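Local coordinates for protein Chains: A (Unidentified, PDB 6ZM9) that cleaves S-adenosylmethionine as a phage-encoded SAM lyase and binds S-methyl-5'-thioadenosine, probably in its active site, at residues Ile15-Val21 with Leu98-Gln104. Numbering follows the deposited sequence. Where two conformers were deposited one is given.
Sequences IFVGLNV and LREDFKQ. With PRO (proline), chain E; PO4 (phosphate ion), chain B.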
ATOM      1  N   ILE A  15       7.989   3.576   4.925  1.00 11.29           N
ATOM      2  CA  ILE A  15       8.183   4.350   6.143  1.00 11.10           C
ATOM      3  C   ILE A  15       6.832   4.914   6.568  1.00 10.18           C
ATOM      4  O   ILE A  15       6.115   5.485   5.746  1.00 11.96           O
ATOM      5  CB  ILE A  15       9.185   5.498   5.924  1.00 11.94           C
ATOM      6  CG1 ILE A  15      10.511   4.975   5.369  1.00 13.44           C
ATOM      7  CG2 ILE A  15       9.406   6.282   7.217  1.00 12.63           C
ATOM      8  CD1 ILE A  15      11.497   6.074   5.028  1.00 17.71           C
ATOM      9  N   PHE A  16       6.489   4.755   7.847  1.00 10.17           N
ATOM     10  CA  PHE A  16       5.239   5.264   8.390  1.00  9.40           C
ATOM     11  C   PHE A  16       5.533   6.419   9.333  1.00 10.76           C
ATOM     12  O   PHE A  16       6.245   6.236  10.333  1.00 12.31           O
ATOM     13  CB  PHE A  16       4.507   4.157   9.123  1.00 11.30           C
ATOM     14  CG  PHE A  16       4.081   3.021   8.241  1.00 11.48           C
ATOM     15  CD1 PHE A  16       4.933   1.968   7.953  1.00 13.66           C
ATOM     16  CD2 PHE A  16       2.818   3.016   7.691  1.00 14.12           C
ATOM     17  CE1 PHE A  16       4.516   0.911   7.141  1.00 14.89           C
ATOM     18  CE2 PHE A  16       2.378   1.952   6.890  1.00 14.92           C
ATOM     19  CZ  PHE A  16       3.218   0.903   6.618  1.00 15.43           C
ATOM     20  N   VAL A  17       4.962   7.593   9.024  1.00 10.67           N
ATOM     21  CA  VAL A  17       5.190   8.830   9.772  0.83 10.86           C
ATOM     22  C   VAL A  17       3.838   9.427  10.146  1.00 10.98           C
ATOM     23  O   VAL A  17       3.045   9.753   9.253  1.00 11.56           O
ATOM     24  CB  VAL A  17       5.967   9.881   8.951  0.83 13.94           C
ATOM     25  CG1 VAL A  17       6.339  11.069   9.844  0.83 13.04           C
ATOM     26  CG2 VAL A  17       7.208   9.307   8.290  0.83 15.03           C
ATOM     27  N   GLY A  18       3.597   9.619  11.438  1.00 11.47           N
ATOM     28  CA  GLY A  18       2.396  10.283  11.885  1.00 10.53           C
ATOM     29  C   GLY A  18       2.473  11.800  11.813  1.00 11.37           C
ATOM     30  O   GLY A  18       3.547  12.406  11.728  1.00 12.59           O
ATOM     31  N   LEU A  19       1.293  12.428  11.857  1.00 12.36           N
ATOM     32  CA  LEU A  19       1.151  13.867  11.666  1.00 12.73           C
ATOM     33  C   LEU A  19       0.584  14.561  12.893  1.00 13.81           C
ATOM     34  O   LEU A  19       0.457  15.796  12.890  1.00 14.18           O
ATOM     35  CB  LEU A  19       0.293  14.168  10.435  1.00 13.17           C
ATOM     36  CG  LEU A  19       0.868  13.592   9.132  1.00 12.29           C
ATOM     37  CD1 LEU A  19      -0.115  13.804   8.010  1.00 13.75           C
ATOM     38  CD2 LEU A  19       2.214  14.183   8.781  1.00 13.29           C
ATOM     39  N   ASN A  20       0.247  13.812  13.938  1.00 14.56           N
ATOM     40  CA  ASN A  20      -0.068  14.390  15.229  1.00 15.52           C
ATOM     41  C   ASN A  20       1.216  14.541  16.031  1.00 16.50           C
ATOM     42  O   ASN A  20       2.157  13.755  15.878  1.00 16.62           O
ATOM     43  CB  ASN A  20      -0.930  13.434  16.058  1.00 15.41           C
ATOM     44  CG  ASN A  20      -2.417  13.705  15.957  1.00 16.73           C
ATOM     45  OD1 ASN A  20      -2.927  14.149  14.929  1.00 18.72           O
ATOM     46  ND2 ASN A  20      -3.138  13.367  17.024  1.00 19.68           N
ATOM     47  N   VAL A  21       1.219  15.508  16.939  1.00 15.92           N
ATOM     48  CA  VAL A  21       2.175  15.567  18.042  1.00 17.15           C
ATOM     49  C   VAL A  21       1.352  15.283  19.291  1.00 18.62           C
ATOM     50  O   VAL A  21       0.504  16.098  19.680  1.00 19.83           O
ATOM     51  CB  VAL A  21       2.900  16.913  18.104  1.00 17.51           C
ATOM     52  CG1 VAL A  21       3.825  16.918  19.300  1.00 21.23           C
ATOM     53  CG2 VAL A  21       3.674  17.165  16.797  1.00 19.75           C
ATOM     54  N   LEU A  98      13.216  12.087   9.709  1.00 11.24           N
ATOM     55  CA  LEU A  98      11.779  12.360   9.723  1.00 11.26           C
ATOM     56  C   LEU A  98      11.221  12.322  11.141  1.00 11.31           C
ATOM     57  O   LEU A  98      10.368  13.140  11.498  1.00 12.75           O
ATOM     58  CB  LEU A  98      11.036  11.356   8.837  1.00 11.70           C
ATOM     59  CG  LEU A  98      11.240  11.560   7.334  1.00 11.55           C
ATOM     60  CD1 LEU A  98      10.734  10.339   6.580  1.00 13.31           C
ATOM     61  CD2 LEU A  98      10.597  12.836   6.817  1.00 13.45           C
ATOM     62  N   ARG A  99      11.690  11.377  11.966  1.00 10.99           N
ATOM     63  CA  ARG A  99      11.202  11.317  13.340  1.00 11.07           C
ATOM     64  C   ARG A  99      11.485  12.625  14.071  1.00 12.39           C
ATOM     65  O   ARG A  99      10.618  13.162  14.765  1.00 13.65           O
ATOM     66  CB  ARG A  99      11.832  10.148  14.108  1.00 12.03           C
ATOM     67  CG  ARG A  99      11.167   9.953  15.488  1.00 12.89           C
ATOM     68  CD  ARG A  99      12.110   9.629  16.623  1.00 13.66           C
ATOM     69  NE  ARG A  99      13.185  10.608  16.787  1.00 14.37           N
ATOM     70  CZ  ARG A  99      13.069  11.801  17.375  1.00 12.69           C
ATOM     71  NH1 ARG A  99      11.912  12.223  17.878  1.00 13.66           N
ATOM     72  NH2 ARG A  99      14.132  12.589  17.442  1.00 13.89           N
ATOM     73  N   GLU A 100      12.720  13.131  13.952  1.00 11.81           N
ATOM     74  CA  GLU A 100      13.070  14.396  14.585  1.00 12.32           C
ATOM     75  C   GLU A 100      12.256  15.545  14.000  1.00 13.28           C
ATOM     76  O   GLU A 100      11.711  16.380  14.729  1.00 13.76           O
ATOM     77  CB  GLU A 100      14.557  14.677  14.374  1.00 13.88           C
ATOM     78  CG  GLU A 100      14.932  16.097  14.806  1.00 13.67           C
ATOM     79  CD  GLU A 100      16.399  16.453  14.632  1.00 15.57           C
ATOM     80  OE1 GLU A 100      17.256  15.559  14.733  1.00 19.07           O
ATOM     81  OE2 GLU A 100      16.718  17.645  14.412  1.00 16.62           O
ATOM     82  N   ASP A 101      12.195  15.620  12.668  1.00 12.77           N
ATOM     83  CA  ASP A 101      11.626  16.795  12.024  1.00 12.96           C
ATOM     84  C   ASP A 101      10.147  16.943  12.346  1.00 12.71           C
ATOM     85  O   ASP A 101       9.622  18.064  12.362  1.00 13.97           O
ATOM     86  CB  ASP A 101      11.813  16.717  10.510  1.00 12.72           C
ATOM     87  CG  ASP A 101      13.278  16.759  10.092  1.00 13.29           C
ATOM     88  OD1 ASP A 101      14.170  16.852  10.966  1.00 15.97           O
ATOM     89  OD2 ASP A 101      13.528  16.666   8.878  1.00 15.95           O
ATOM     90  N   PHE A 102       9.452  15.828  12.557  1.00 12.53           N
ATOM     91  CA  PHE A 102       8.029  15.841  12.866  1.00 13.01           C
ATOM     92  C   PHE A 102       7.751  15.564  14.336  1.00 13.09           C
ATOM     93  O   PHE A 102       6.592  15.391  14.714  1.00 14.69           O
ATOM     94  CB  PHE A 102       7.277  14.960  11.870  1.00 13.06           C
ATOM     95  CG  PHE A 102       7.345  15.518  10.479  1.00 11.52           C
ATOM     96  CD1 PHE A 102       6.606  16.637  10.148  1.00 14.07           C
ATOM     97  CD2 PHE A 102       8.247  15.031   9.554  1.00 10.94           C
ATOM     98  CE1 PHE A 102       6.706  17.211   8.900  1.00 14.38           C
ATOM     99  CE2 PHE A 102       8.354  15.618   8.288  1.00 12.61           C
ATOM    100  CZ  PHE A 102       7.580  16.702   7.967  1.00 13.36           C
ATOM    101  N   LYS A 103       8.783  15.615  15.179  1.00 13.12           N
ATOM    102  CA  LYS A 103       8.614  15.571  16.631  1.00 14.47           C
ATOM    103  C   LYS A 103       7.879  14.312  17.072  1.00 14.39           C
ATOM    104  O   LYS A 103       7.054  14.346  17.992  1.00 17.00           O
ATOM    105  CB  LYS A 103       7.922  16.830  17.155  1.00 16.40           C
ATOM    106  CG  LYS A 103       8.670  18.105  16.832  1.00 18.13           C
ATOM    107  CD  LYS A 103       7.940  19.300  17.421  1.00 23.55           C
ATOM    108  CE  LYS A 103       8.639  20.608  17.190  1.00 32.00           C
ATOM    109  NZ  LYS A 103       7.830  21.705  17.805  1.00 37.26           N
ATOM    110  N   GLN A 104       8.187  13.194  16.416  1.00 13.22           N
ATOM    111  CA  GLN A 104       7.445  11.956  16.618  1.00 13.49           C
ATOM    112  C   GLN A 104       8.054  11.057  17.686  1.00 13.02           C
ATOM    113  O   GLN A 104       9.271  10.978  17.850  1.00 13.45           O
ATOM    114  CB  GLN A 104       7.381  11.168  15.305  1.00 12.86           C
ATOM    115  CG  GLN A 104       6.627  11.898  14.220  1.00 13.47           C
ATOM    116  CD  GLN A 104       5.175  12.029  14.573  1.00 14.08           C
ATOM    117  OE1 GLN A 104       4.459  11.033  14.656  1.00 15.23           O
ATOM    118  NE2 GLN A 104       4.727  13.252  14.800  1.00 14.61           N
TER
HETATM  119  N   PRO E 204       2.199  10.553  16.036  0.84 20.08           N
HETATM  120  CA  PRO E 204       1.996  10.842  17.456  0.84 20.00           C
HETATM  121  C   PRO E 204       3.266  11.257  18.177  0.84 18.37           C
HETATM  122  O   PRO E 204       3.212  12.000  19.167  0.84 20.12           O
HETATM  123  CB  PRO E 204       1.530   9.495  18.004  0.84 30.13           C
HETATM  124  CG  PRO E 204       2.089   8.482  16.983  0.84 27.28           C
HETATM  125  CD  PRO E 204       2.710   9.188  15.851  0.84 26.12           C
HETATM  126  OXT PRO E 204       4.356  10.831  17.800  0.84 18.14           O
HETATM  127  P   PO4 B 201      12.765  15.890  18.586  0.50 14.69           P
HETATM  128  O1  PO4 B 201      11.966  14.851  19.345  0.50 17.93           O
HETATM  129  O2  PO4 B 201      13.162  16.927  19.622  0.50 17.58           O
HETATM  130  O3  PO4 B 201      13.984  15.233  17.991  0.50 14.47           O
HETATM  131  O4  PO4 B 201      11.922  16.508  17.483  0.50 16.55           O
HETATM  132  O   HOH W   1       5.476   8.854  13.338  1.00 16.38           O
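Ile15-Val21, a strand interrupted at Leu19, runs past the last helical turn, Leu98-Asp101, and the turn that follows it to Gln104, with Val21 CA 6.5 Å from Gln104 CA and Val21 CG2 against Phe102 O. A Schellman motif ends the helix: Lys103, with positive phi, lets Gln104 N return to Arg99 O and Lys103 N to Glu100 O. Toward the start of both segments the contact is apolar. Ile15 CG2 packs on Leu98 CD1; in one of its two conformers Val17 also sets CG2 4.1 Å from Leu98 CD1, the side chains crossing at about a right angle, while its CG1 approaches the Phe102 ring obliquely. Gln104 carries the polar part. The bend at chi2 (-66°) brings the amide up against Gly18 and Asn20, where NE2 spends both hydrogens nearly in the amide plane, on Asn20 O (2.8 Å, 167°) and Phe102 O (2.8 Å, 174°). This grip fixes the flip of the amide and turns OE1 to a water bound by Gly18 N and to the proline nitrogen, 2.7 Å from OE1. Proline N also donates to Asn20 O, and the ligand is further hydrogen-bonded to Glu69, Gly22 and Glu105. Strand and helix end thus wall the proline pocket, beside the methylthioadenosine site.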